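PDB 3DAO: putative Phosphate from Eubacterium rectale, which probably hydrolyses phosphate esters, as a putative phosphatase of the haloacid dehalogenase-like hydrolase family. Local coordinates for residues A[57-62]-A[81-86]; A[111-116]-A[183-188]; A[132-137]-A[156-161]; A[242-247]-A[260-265]. All blocks are in the same frame, centred on the assembly; numbering follows the deposited sequence.

Interaction 1: residues A[57-62]-A[81-86]; sequences IFVVCS and LYITDG
Strands 57-61 and 81-84 run parallel, Val-59 beside Leu-81, Val-60 beside Tyr-82 and Cys-61 beside Ile-83; their axes come within 4.7 Å and lie 21° from alignment. The ladder runs from Leu-81 N to Phe-58 O, Val-60 N to Leu-81 O, Ile-83 N to Val-60 O (2.7 Å) and Ser-62 N to Ile-83 O. Past the strands, Gly-86 N gives a further bond to Ser-62 O, 2.9 Å.

Val-59, Cys-61, Leu-81 and Ile-83 share one face. Ile-83 CD1 lies 3.7 Å from Val-59 CG1, while Ile-83 CG2 lies 3.9 Å from Cys-61 SG. CG1 of Ile-83 stands anti to its carbonyl carbon (chi1 -67°), which sets CD1 against Val-59 and near the Cys-61 sulfur. Replacing Ile-83 with an alanine removes both branches and is likely to leave Val-59 CG1 and Cys-61 SG without these partners. Leu-81 CD1 meets Ile-57 CG2 at 3.6 Å. On the other face Val-60 CB approaches the Tyr-82 ring obliquely, 4.4 Å from CD2.

The strands and helix 66-72 form a beta-alpha-beta unit of the Rossmann-like core. That helix touches Val-60 and Tyr-82 through Glu-69. Helix 212-222 meets Val-59 and Ile-83, and strand 23-26 pairs with strand 57-61 along its other edge.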
loop_
_atom_site.group_PDB
_atom_site.type_symbol
_atom_site.label_atom_id
_atom_site.label_comp_id
_atom_site.label_asym_id
_atom_site.label_seq_id
_atom_site.Cartn_x
_atom_site.Cartn_y
_atom_site.Cartn_z
ATOM N N ILE A 57 -2.073 -18.926 6.386
ATOM C CA ILE A 57 -1.095 -17.845 6.234
ATOM C C ILE A 57 -1.863 -16.528 6.243
ATOM O O ILE A 57 -2.853 -16.368 5.534
ATOM C CB ILE A 57 -0.293 -17.997 4.925
ATOM C CG1 ILE A 57 0.507 -19.304 4.950
ATOM C CG2 ILE A 57 0.632 -16.763 4.662
ATOM C CD1 ILE A 57 1.078 -19.659 3.658
ATOM N N PHE A 58 -1.394 -15.576 7.036
ATOM C CA PHE A 58 -2.073 -14.304 7.173
ATOM C C PHE A 58 -1.190 -13.181 6.680
ATOM O O PHE A 58 -0.034 -13.054 7.072
ATOM C CB PHE A 58 -2.525 -14.052 8.592
ATOM C CG PHE A 58 -3.626 -13.049 8.709
ATOM C CD1 PHE A 58 -3.341 -11.693 8.730
ATOM C CD2 PHE A 58 -4.949 -13.456 8.778
ATOM C CE1 PHE A 58 -4.346 -10.766 8.815
ATOM C CE2 PHE A 58 -5.960 -12.521 8.866
ATOM C CZ PHE A 58 -5.661 -11.186 8.869
ATOM N N VAL A 59 -1.770 -12.398 5.779
ATOM C CA VAL A 59 -1.040 -11.322 5.113
ATOM C C VAL A 59 -1.731 -9.981 5.295
ATOM O O VAL A 59 -2.913 -9.821 4.970
ATOM C CB VAL A 59 -0.917 -11.574 3.586
ATOM C CG1 VAL A 59 -0.051 -10.475 2.895
ATOM C CG2 VAL A 59 -0.426 -13.044 3.200
ATOM N N VAL A 60 -0.982 -9.048 5.852
ATOM C CA VAL A 60 -1.399 -7.645 5.940
ATOM C C VAL A 60 -0.940 -7.030 4.616
ATOM O O VAL A 60 0.247 -7.068 4.293
ATOM C CB VAL A 60 -0.732 -6.918 7.121
ATOM C CG1 VAL A 60 -1.216 -5.530 7.176
ATOM C CG2 VAL A 60 -1.020 -7.626 8.449
ATOM N N CYS A 61 -1.890 -6.476 3.872
ATOM C CA CYS A 61 -1.693 -5.993 2.481
ATOM C C CYS A 61 -2.292 -4.613 2.319
ATOM O O CYS A 61 -3.512 -4.459 2.149
ATOM C CB CYS A 61 -2.363 -6.993 1.549
ATOM S SG CYS A 61 -2.095 -6.633 -0.210
ATOM N N SER A 62 -1.417 -3.615 2.383
ATOM C CA SER A 62 -1.819 -2.224 2.503
ATOM C C SER A 62 -0.950 -1.170 1.858
ATOM O O SER A 62 0.179 -1.392 1.395
ATOM C CB SER A 62 -1.851 -1.951 4.022
ATOM O OG SER A 62 -2.200 -0.638 4.396
ATOM N N LEU A 81 2.777 -12.082 7.461
ATOM C CA LEU A 81 3.459 -11.630 6.229
ATOM C C LEU A 81 2.933 -10.245 5.896
ATOM O O LEU A 81 1.794 -9.890 6.209
ATOM C CB LEU A 81 3.253 -12.575 5.078
ATOM C CG LEU A 81 3.996 -13.907 5.203
ATOM C CD1 LEU A 81 3.593 -14.799 4.051
ATOM C CD2 LEU A 81 5.489 -13.692 5.234
ATOM N N TYR A 82 3.811 -9.437 5.319
ATOM C CA TYR A 82 3.522 -8.024 5.064
ATOM C C TYR A 82 3.742 -7.590 3.637
ATOM O O TYR A 82 4.790 -7.829 3.041
ATOM C CB TYR A 82 4.438 -7.150 5.936
ATOM C CG TYR A 82 4.296 -7.417 7.411
ATOM C CD1 TYR A 82 4.981 -8.450 8.017
ATOM C CD2 TYR A 82 3.476 -6.633 8.203
ATOM C CE1 TYR A 82 4.836 -8.702 9.358
ATOM C CE2 TYR A 82 3.324 -6.889 9.560
ATOM C CZ TYR A 82 3.996 -7.917 10.130
ATOM O OH TYR A 82 3.825 -8.158 11.497
ATOM N N ILE A 83 2.703 -6.964 3.103
ATOM C CA ILE A 83 2.757 -6.300 1.805
ATOM C C ILE A 83 2.539 -4.822 2.142
ATOM O O ILE A 83 1.537 -4.439 2.758
ATOM C CB ILE A 83 1.758 -6.860 0.783
ATOM C CG1 ILE A 83 2.130 -8.298 0.397
ATOM C CG2 ILE A 83 1.732 -5.940 -0.487
ATOM C CD1 ILE A 83 1.049 -9.043 -0.370
ATOM N N THR A 84 3.510 -3.992 1.762
ATOM C CA THR A 84 3.513 -2.602 2.171
ATOM C C THR A 84 3.559 -1.662 0.990
ATOM O O THR A 84 3.838 -2.054 -0.142
ATOM C CB THR A 84 4.768 -2.282 3.060
ATOM O OG1 THR A 84 5.948 -2.089 2.253
ATOM C CG2 THR A 84 5.037 -3.396 4.107
ATOM N N ASP A 85 3.248 -0.412 1.283
ATOM C CA ASP A 85 3.434 0.669 0.288
ATOM C C ASP A 85 2.729 0.381 -1.010
ATOM O O ASP A 85 3.253 0.672 -2.116
ATOM C CB ASP A 85 4.923 0.943 0.043
ATOM C CG ASP A 85 5.625 1.520 1.251
ATOM O OD1 ASP A 85 6.094 0.736 2.090
ATOM O OD2 ASP A 85 5.709 2.770 1.358
ATOM N N GLY A 86 1.573 -0.242 -0.863
ATOM C CA GLY A 86 0.671 -0.541 -1.963
ATOM C C GLY A 86 1.124 -1.661 -2.868
ATOM O O GLY A 86 0.672 -1.777 -4.008
#

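Interaction 2: residues A[111-116]-A[183-188]; sequences CRMVRD and PVFIPA
Met-113, a selenomethionine, reaches from helix 104-117 to Phe-185 in a Met-aromatic contact. Its SE lies 5.0 Å from the centroid of the Phe-185 ring and 61° off the ring normal. The approach is oblique. The nearest ring atom is Phe-185 CD2, 3.8 Å from Met-113 SE. CG of Met-113 is anti to the backbone N (chi1 173°), and the chain runs extended to the selenium before it bends at the last torsion. That bend places the methyl by Ala-188 and Val-184, which are one turn apart.

The remaining contacts are apolar. Met-113 CE meets Ala-188 CB at 3.8 Å, and Met-113 SE meets Val-184 CG1 at 4.1 Å. Val-184 holds the N-cap position of the short helix. Val-114 CG2 presses on the same ring from its own helix, 3.6 Å from Phe-185 CE2. The ring therefore meets two successive residues of one helix.

No hydrogen bond crosses between the segments. Phe-169 of strand 168-172 touches both Val-114 and Phe-185, so the two helices meet over one sheet. Helices packed on a mainly antiparallel sheet are consistent with the cap domain of a haloacid dehalogenase-like hydrolase.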
loop_
_atom_site.group_PDB
_atom_site.type_symbol
_atom_site.label_atom_id
_atom_site.label_comp_id
_atom_site.label_asym_id
_atom_site.label_seq_id
_atom_site.Cartn_x
_atom_site.Cartn_y
_atom_site.Cartn_z
ATOM N N CYS A 111 12.389 13.203 -11.805
ATOM C CA CYS A 111 12.927 14.325 -11.013
ATOM C C CYS A 111 13.297 15.478 -11.945
ATOM O O CYS A 111 12.932 16.635 -11.741
ATOM C CB CYS A 111 14.200 13.930 -10.271
ATOM S SG CYS A 111 14.045 12.887 -8.778
ATOM N N ARG A 112 14.091 15.156 -12.967
ATOM C CA ARG A 112 14.569 16.207 -13.907
ATOM C C ARG A 112 13.457 16.897 -14.611
ATOM O O ARG A 112 13.458 18.137 -14.753
ATOM C CB ARG A 112 15.562 15.632 -14.922
ATOM C CG ARG A 112 16.789 15.167 -14.239
ATOM C CD ARG A 112 17.780 14.526 -15.184
ATOM N NE ARG A 112 18.942 14.068 -14.435
ATOM C CZ ARG A 112 19.270 12.786 -14.324
ATOM N NH1 ARG A 112 18.638 11.864 -15.025
ATOM N NH2 ARG A 112 20.299 12.453 -13.605
HETATM N N MSE A 113 12.445 16.117 -14.973
HETATM C CA MSE A 113 11.296 16.672 -15.677
HETATM C C MSE A 113 10.467 17.587 -14.778
HETATM O O MSE A 113 10.037 18.667 -15.202
HETATM C CB MSE A 113 10.418 15.596 -16.300
HETATM C CG MSE A 113 9.139 16.161 -16.894
HETATM SE SE MSE A 113 8.083 14.837 -17.848
HETATM C CE MSE A 113 9.251 14.462 -19.380
ATOM N N VAL A 114 10.247 17.168 -13.531
ATOM C CA VAL A 114 9.430 17.997 -12.640
ATOM C C VAL A 114 10.174 19.303 -12.355
ATOM O O VAL A 114 9.620 20.390 -12.430
ATOM C CB VAL A 114 9.031 17.253 -11.366
ATOM C CG1 VAL A 114 8.240 18.213 -10.404
ATOM C CG2 VAL A 114 8.190 16.013 -11.736
ATOM N N ARG A 115 11.469 19.165 -12.146
ATOM C CA ARG A 115 12.327 20.298 -11.821
ATOM C C ARG A 115 12.333 21.324 -12.938
ATOM O O ARG A 115 12.147 22.520 -12.717
ATOM C CB ARG A 115 13.744 19.790 -11.570
ATOM C CG ARG A 115 14.746 20.838 -11.185
ATOM C CD ARG A 115 16.167 20.253 -11.280
ATOM N NE ARG A 115 16.415 19.882 -12.676
ATOM C CZ ARG A 115 17.343 19.041 -13.120
ATOM N NH1 ARG A 115 18.132 18.437 -12.288
ATOM N NH2 ARG A 115 17.427 18.761 -14.422
ATOM N N ASP A 116 12.486 20.828 -14.160
ATOM C CA ASP A 116 12.651 21.700 -15.313
ATOM C C ASP A 116 11.384 22.154 -15.991
ATOM O O ASP A 116 11.339 23.269 -16.536
ATOM C CB ASP A 116 13.531 21.004 -16.367
ATOM C CG ASP A 116 14.958 20.760 -15.874
ATOM O OD1 ASP A 116 15.410 21.478 -14.940
ATOM O OD2 ASP A 116 15.634 19.867 -16.436
ATOM N N PRO A 183 -0.380 17.664 -19.228
ATOM C CA PRO A 183 0.056 17.967 -20.605
ATOM C C PRO A 183 1.268 17.208 -21.091
ATOM O O PRO A 183 1.346 16.884 -22.281
ATOM C CB PRO A 183 0.388 19.447 -20.531
ATOM C CG PRO A 183 -0.463 19.954 -19.450
ATOM C CD PRO A 183 -0.549 18.884 -18.433
ATOM N N VAL A 184 2.207 16.940 -20.187
ATOM C CA VAL A 184 3.464 16.227 -20.542
ATOM C C VAL A 184 3.874 15.081 -19.601
ATOM O O VAL A 184 4.198 13.983 -20.027
ATOM C CB VAL A 184 4.655 17.203 -20.621
ATOM C CG1 VAL A 184 5.969 16.465 -20.895
ATOM C CG2 VAL A 184 4.411 18.325 -21.682
ATOM N N PHE A 185 3.884 15.345 -18.301
ATOM C CA PHE A 185 4.387 14.345 -17.352
ATOM C C PHE A 185 3.683 12.986 -17.396
ATOM O O PHE A 185 4.339 11.940 -17.529
ATOM C CB PHE A 185 4.339 14.872 -15.906
ATOM C CG PHE A 185 4.968 13.952 -14.912
ATOM C CD1 PHE A 185 4.216 12.956 -14.302
ATOM C CD2 PHE A 185 6.280 14.079 -14.553
ATOM C CE1 PHE A 185 4.780 12.098 -13.380
ATOM C CE2 PHE A 185 6.844 13.206 -13.635
ATOM C CZ PHE A 185 6.090 12.218 -13.053
ATOM N N ILE A 186 2.362 13.029 -17.326
ATOM C CA ILE A 186 1.566 11.802 -17.332
ATOM C C ILE A 186 1.769 11.032 -18.658
ATOM O O ILE A 186 2.120 9.842 -18.636
ATOM C CB ILE A 186 0.084 12.075 -16.965
ATOM C CG1 ILE A 186 0.016 12.536 -15.496
ATOM C CG2 ILE A 186 -0.776 10.832 -17.188
ATOM C CD1 ILE A 186 -1.374 12.932 -14.977
ATOM N N PRO A 187 1.593 11.694 -19.808
ATOM C CA PRO A 187 1.833 10.844 -20.991
ATOM C C PRO A 187 3.281 10.422 -21.209
ATOM O O PRO A 187 3.544 9.407 -21.853
ATOM C CB PRO A 187 1.323 11.690 -22.147
ATOM C CG PRO A 187 1.289 13.108 -21.651
ATOM C CD PRO A 187 0.956 12.974 -20.174
ATOM N N ALA A 188 4.220 11.186 -20.672
ATOM C CA ALA A 188 5.609 10.850 -20.827
ATOM C C ALA A 188 6.021 9.643 -20.005
ATOM O O ALA A 188 7.010 9.013 -20.323
ATOM C CB ALA A 188 6.528 12.049 -20.513
#

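Interaction 3: residues A[132-137]-A[156-161]; sequences FAEDGG and DDITRL
Leu-161 sets its CD1 methyl over the centre of the Phe-132 ring in a CH-pi contact. The methyl is 3.5 Å from the ring centroid and 6° off the normal. All six ring carbons are thus at much the same distance from it. The other apolar contact is looser, with Phe-132 CB 4.2 Å from Ile-158 CG1.

One hydrogen bond joins the segments. Ile-158 N gives to Glu-134 OE2 at 2.7 Å, almost straight (171°), on the anti side of the carboxylate and tilted from its plane. Glu-134 reaches it with its chain extended beyond CG (chi2 180°). A water also donates to Glu-134 OE2, at 2.6 Å, and makes a weak bond to Asp-157 OD1. An alanine in place of Glu-134 removes the carboxylate and would probably leave Ile-158 N without its acceptor and the water with only its weak bond to Asp-157.

Asp-157 OD1 makes an Asx turn with Thr-159 N and also accepts from Thr-159 OG1. These bonds probably help to hold the turn that presents Ile-158 N.

Glu-134 OE2 and Asp-157 OD1 lie 3.9 Å apart. Two like charges so close probably repel. In the conformer given, Arg-160 NH1 lies by Asp-157 OD2. Its charge, the N-H and hydroxyl donors and the water would partly offset this.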
loop_
_atom_site.group_PDB
_atom_site.type_symbol
_atom_site.label_atom_id
_atom_site.label_comp_id
_atom_site.label_asym_id
_atom_site.label_seq_id
_atom_site.Cartn_x
_atom_site.Cartn_y
_atom_site.Cartn_z
ATOM N N PHE A 132 12.840 10.822 0.825
ATOM C CA PHE A 132 13.728 11.933 0.462
ATOM C C PHE A 132 12.981 13.154 -0.063
ATOM O O PHE A 132 12.033 13.054 -0.845
ATOM C CB PHE A 132 14.706 11.508 -0.635
ATOM C CG PHE A 132 15.684 10.467 -0.220
ATOM C CD1 PHE A 132 16.765 10.803 0.585
ATOM C CD2 PHE A 132 15.569 9.167 -0.683
ATOM C CE1 PHE A 132 17.698 9.849 0.955
ATOM C CE2 PHE A 132 16.500 8.202 -0.312
ATOM C CZ PHE A 132 17.574 8.556 0.512
ATOM N N ALA A 133 13.443 14.309 0.396
ATOM C CA ALA A 133 12.896 15.612 0.007
ATOM C C ALA A 133 14.043 16.590 -0.166
ATOM O O ALA A 133 15.037 16.489 0.538
ATOM C CB ALA A 133 11.925 16.173 1.093
ATOM N N GLU A 134 13.894 17.531 -1.092
ATOM C CA GLU A 134 14.907 18.574 -1.266
ATOM C C GLU A 134 14.570 19.823 -0.480
ATOM O O GLU A 134 15.432 20.648 -0.243
ATOM C CB GLU A 134 15.145 18.921 -2.736
ATOM C CG GLU A 134 15.729 17.741 -3.475
ATOM C CD GLU A 134 15.986 17.999 -4.930
ATOM O OE1 GLU A 134 15.753 19.127 -5.389
ATOM O OE2 GLU A 134 16.451 17.058 -5.623
ATOM N N ASP A 135 13.310 19.963 -0.081
ATOM C CA ASP A 135 12.871 21.151 0.684
ATOM C C ASP A 135 12.271 20.795 2.031
ATOM O O ASP A 135 11.106 20.407 2.138
ATOM C CB ASP A 135 11.862 21.944 -0.121
ATOM C CG ASP A 135 11.459 23.250 0.544
ATOM O OD1 ASP A 135 12.009 23.611 1.601
ATOM O OD2 ASP A 135 10.596 23.930 -0.032
ATOM N N GLY A 136 13.071 20.986 3.063
ATOM C CA GLY A 136 12.688 20.631 4.397
ATOM C C GLY A 136 11.988 21.726 5.157
ATOM O O GLY A 136 11.666 21.579 6.321
ATOM N N GLY A 137 11.708 22.808 4.474
ATOM C CA GLY A 137 11.092 23.958 5.140
ATOM C C GLY A 137 9.662 24.177 4.739
ATOM O O GLY A 137 8.986 25.069 5.231
ATOM N N ASP A 156 20.290 17.540 -0.798
ATOM C CA ASP A 156 20.439 18.678 -1.714
ATOM C C ASP A 156 19.889 18.392 -3.101
ATOM O O ASP A 156 19.320 19.274 -3.739
ATOM C CB ASP A 156 21.916 19.122 -1.856
ATOM C CG ASP A 156 22.068 20.355 -2.729
ATOM O OD1 ASP A 156 21.512 21.418 -2.384
ATOM O OD2 ASP A 156 22.741 20.273 -3.779
ATOM N N ASP A 157 20.066 17.162 -3.553
ATOM C CA ASP A 157 19.678 16.775 -4.924
ATOM C C ASP A 157 19.414 15.287 -5.028
ATOM O O ASP A 157 20.308 14.468 -4.950
ATOM C CB ASP A 157 20.816 17.225 -5.877
ATOM C CG ASP A 157 20.527 17.000 -7.340
ATOM O OD1 ASP A 157 19.613 16.250 -7.735
ATOM O OD2 ASP A 157 21.282 17.593 -8.143
ATOM N N ILE A 158 18.139 14.961 -5.208
ATOM C CA ILE A 158 17.711 13.562 -5.279
ATOM C C ILE A 158 18.387 12.828 -6.446
ATOM O O ILE A 158 18.649 11.635 -6.358
ATOM C CB ILE A 158 16.159 13.454 -5.342
ATOM C CG1 ILE A 158 15.563 13.896 -3.996
ATOM C CG2 ILE A 158 15.719 12.078 -5.585
ATOM C CD1 ILE A 158 14.019 14.010 -4.019
ATOM N N THR A 159 18.714 13.557 -7.510
ATOM C CA THR A 159 19.286 12.909 -8.706
ATOM C C THR A 159 20.736 12.538 -8.465
ATOM O O THR A 159 21.343 11.863 -9.283
ATOM C CB THR A 159 19.208 13.764 -9.997
ATOM O OG1 THR A 159 20.079 14.904 -9.894
ATOM C CG2 THR A 159 17.782 14.215 -10.290
ATOM N N ARG A 160 21.266 12.937 -7.323
ATOM C CA ARG A 160 22.656 12.639 -6.984
ATOM C C ARG A 160 22.729 11.475 -6.001
ATOM O O ARG A 160 23.795 11.043 -5.613
ATOM C CB ARG A 160 23.406 13.901 -6.519
ATOM C CG ARG A 160 23.558 14.920 -7.671
ATOM C CD ARG A 160 24.555 16.027 -7.398
ATOM N NE ARG A 160 24.903 16.766 -8.618
ATOM C CZ ARG A 160 24.569 18.028 -8.879
ATOM N NH1 ARG A 160 23.876 18.744 -7.992
ATOM N NH2 ARG A 160 24.951 18.581 -10.029
ATOM N N LEU A 161 21.570 10.924 -5.662
ATOM C CA LEU A 161 21.541 9.768 -4.774
ATOM C C LEU A 161 21.871 8.503 -5.546
ATOM O O LEU A 161 21.599 8.353 -6.734
ATOM C CB LEU A 161 20.191 9.582 -4.100
ATOM C CG LEU A 161 19.719 10.735 -3.239
ATOM C CD1 LEU A 161 18.287 10.489 -2.807
ATOM C CD2 LEU A 161 20.651 10.884 -2.035
HETATM O O HOH W 1 16.250 16.765 -8.232
#

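Interaction 4: residues A[242-247]-A[260-265]; sequences MLQNAG and IAAAKH
The contact belongs to the alpha/beta core, where helix 240-245 ends beside the end of helix 257-262. Leu-243 and Gln-244 of the first meet Ala-262, the last residue of the second, and Ala-263 and Lys-264 just past it. Strand 248-252 links the two helices along the chain, and strand 265-267 follows at the edge of the sheet.

The helix ends pack through small apolar groups. Ala-262 CB points toward the other helix and sits 4.1 Å from Leu-243 CB. The aliphatic part of Gln-244 adds to this, its CG 3.9 Å from Ala-262 CB. Leu-243 CD1 approaches Ala-263 CB more loosely, at 4.3 Å.

Lys-264 makes the polar contact. Its chain bends at CG (chi2 63°) and then runs extended, which carries the ammonium across to the end of helix 240-245. Lys-264 NZ gives a hydrogen bond to Ala-246 O at 2.7 Å, almost head-on to the carbonyl (165°). A weak bond goes from the same nitrogen to Leu-243 O at 3.3 Å. Gln-244 O is also near, but the angle is poor for a bond. Lys-264 CE passes 3.5 Å from Gly-247 O. Ser-249 OG adds a second link, since it bonds to both Leu-243 O and Lys-264 N.

A positive charge thus sits among carbonyl oxygens at the C-terminal end of a helix. The negative pole of the helix dipole would probably stabilise the ammonium, which in turn would offset the partial charges gathered there.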
loop_
_atom_site.group_PDB
_atom_site.type_symbol
_atom_site.label_atom_id
_atom_site.label_comp_id
_atom_site.label_asym_id
_atom_site.label_seq_id
_atom_site.Cartn_x
_atom_site.Cartn_y
_atom_site.Cartn_z
HETATM N N MSE A 242 -7.814 -7.945 -6.369
HETATM C CA MSE A 242 -7.607 -9.048 -5.400
HETATM C C MSE A 242 -8.960 -9.638 -4.995
HETATM O O MSE A 242 -9.117 -10.855 -4.863
HETATM C CB MSE A 242 -6.701 -8.668 -4.195
HETATM C CG MSE A 242 -7.245 -7.800 -3.172
HETATM SE SE MSE A 242 -5.879 -7.682 -1.770
HETATM C CE MSE A 242 -6.866 -6.622 -0.451
ATOM N N LEU A 243 -9.956 -8.774 -4.853
ATOM C CA LEU A 243 -11.307 -9.259 -4.466
ATOM C C LEU A 243 -11.866 -10.180 -5.556
ATOM O O LEU A 243 -12.534 -11.167 -5.300
ATOM C CB LEU A 243 -12.256 -8.091 -4.186
ATOM C CG LEU A 243 -11.919 -7.170 -3.005
ATOM C CD1 LEU A 243 -12.842 -5.918 -2.984
ATOM C CD2 LEU A 243 -11.968 -7.903 -1.663
ATOM N N GLN A 244 -11.589 -9.838 -6.797
ATOM C CA GLN A 244 -12.060 -10.640 -7.953
ATOM C C GLN A 244 -11.335 -11.932 -8.149
ATOM O O GLN A 244 -11.924 -12.949 -8.528
ATOM C CB GLN A 244 -11.906 -9.867 -9.264
ATOM C CG GLN A 244 -12.862 -8.710 -9.376
ATOM C CD GLN A 244 -12.696 -7.925 -10.668
ATOM O OE1 GLN A 244 -11.644 -7.946 -11.311
ATOM N NE2 GLN A 244 -13.721 -7.199 -11.025
ATOM N N ASN A 245 -10.042 -11.909 -7.880
ATOM C CA ASN A 245 -9.192 -13.074 -8.157
ATOM C C ASN A 245 -9.152 -14.112 -7.033
ATOM O O ASN A 245 -8.862 -15.292 -7.279
ATOM C CB ASN A 245 -7.770 -12.627 -8.500
ATOM C CG ASN A 245 -7.689 -11.917 -9.838
ATOM O OD1 ASN A 245 -8.650 -11.929 -10.605
ATOM N ND2 ASN A 245 -6.548 -11.307 -10.123
ATOM N N ALA A 246 -9.397 -13.653 -5.816
ATOM C CA ALA A 246 -9.410 -14.529 -4.620
ATOM C C ALA A 246 -10.630 -15.462 -4.683
ATOM O O ALA A 246 -11.711 -15.052 -5.091
ATOM C CB ALA A 246 -9.445 -13.697 -3.333
ATOM N N GLY A 247 -10.440 -16.707 -4.272
ATOM C CA GLY A 247 -11.520 -17.709 -4.282
ATOM C C GLY A 247 -12.732 -17.236 -3.505
ATOM O O GLY A 247 -13.888 -17.510 -3.873
ATOM N N ILE A 260 -18.074 -3.639 -3.766
ATOM C CA ILE A 260 -19.023 -4.638 -3.309
ATOM C C ILE A 260 -19.235 -5.674 -4.400
ATOM O O ILE A 260 -19.228 -6.869 -4.150
ATOM C CB ILE A 260 -20.366 -4.020 -2.881
ATOM C CG1 ILE A 260 -20.146 -3.233 -1.582
ATOM C CG2 ILE A 260 -21.436 -5.148 -2.745
ATOM C CD1 ILE A 260 -21.328 -2.351 -1.142
ATOM N N ALA A 261 -19.315 -5.208 -5.640
ATOM C CA ALA A 261 -19.628 -6.105 -6.762
ATOM C C ALA A 261 -18.466 -7.006 -7.096
ATOM O O ALA A 261 -18.646 -8.124 -7.606
ATOM C CB ALA A 261 -20.036 -5.307 -8.023
ATOM N N ALA A 262 -17.272 -6.528 -6.789
ATOM C CA ALA A 262 -16.048 -7.298 -7.092
ATOM C C ALA A 262 -15.907 -8.455 -6.127
ATOM O O ALA A 262 -15.345 -9.504 -6.462
ATOM C CB ALA A 262 -14.806 -6.408 -6.979
ATOM N N ALA A 263 -16.373 -8.218 -4.908
ATOM C CA ALA A 263 -16.209 -9.199 -3.793
ATOM C C ALA A 263 -17.241 -10.300 -3.829
ATOM O O ALA A 263 -18.368 -10.085 -4.270
ATOM C CB ALA A 263 -16.307 -8.474 -2.467
ATOM N N LYS A 264 -16.912 -11.482 -3.309
ATOM C CA LYS A 264 -17.929 -12.541 -3.285
ATOM C C LYS A 264 -19.032 -12.235 -2.271
ATOM O O LYS A 264 -20.182 -12.603 -2.485
ATOM C CB LYS A 264 -17.336 -13.932 -2.993
ATOM C CG LYS A 264 -16.646 -14.638 -4.167
ATOM C CD LYS A 264 -15.421 -13.926 -4.707
ATOM C CE LYS A 264 -14.769 -14.755 -5.815
ATOM N NZ LYS A 264 -13.717 -14.008 -6.576
ATOM N N HIS A 265 -18.692 -11.560 -1.174
ATOM C CA HIS A 265 -19.663 -11.195 -0.128
ATOM C C HIS A 265 -19.334 -9.874 0.491
ATOM O O HIS A 265 -18.280 -9.270 0.230
ATOM C CB HIS A 265 -19.632 -12.230 1.022
ATOM C CG HIS A 265 -19.747 -13.641 0.562
ATOM N ND1 HIS A 265 -20.950 -14.201 0.183
ATOM C CD2 HIS A 265 -18.809 -14.610 0.411
ATOM C CE1 HIS A 265 -20.739 -15.455 -0.185
ATOM N NE2 HIS A 265 -19.450 -15.725 -0.063
#

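From the N terminus, interaction 1 comes first. It closes the short loop through helix 66-72 and joins two parallel strands of the core sheet. Interaction 2 opens next and closes a long loop, from helix 104-117 to helix 185-189. Interaction 3 falls wholly within that loop. Both belong to the six-stranded sheet and its helices, and they touch where Cys-111 packs on Ile-158 and Thr-159. Interaction 4 follows in series and closes the loop round strand 248-252, back in the core. It touches interaction 1 where Met-242 packs against Cys-61. Interactions 3 and 4 lie on opposite sides of the chain's centre, their own centres about 41 Å apart. No two contacts cross along the chain.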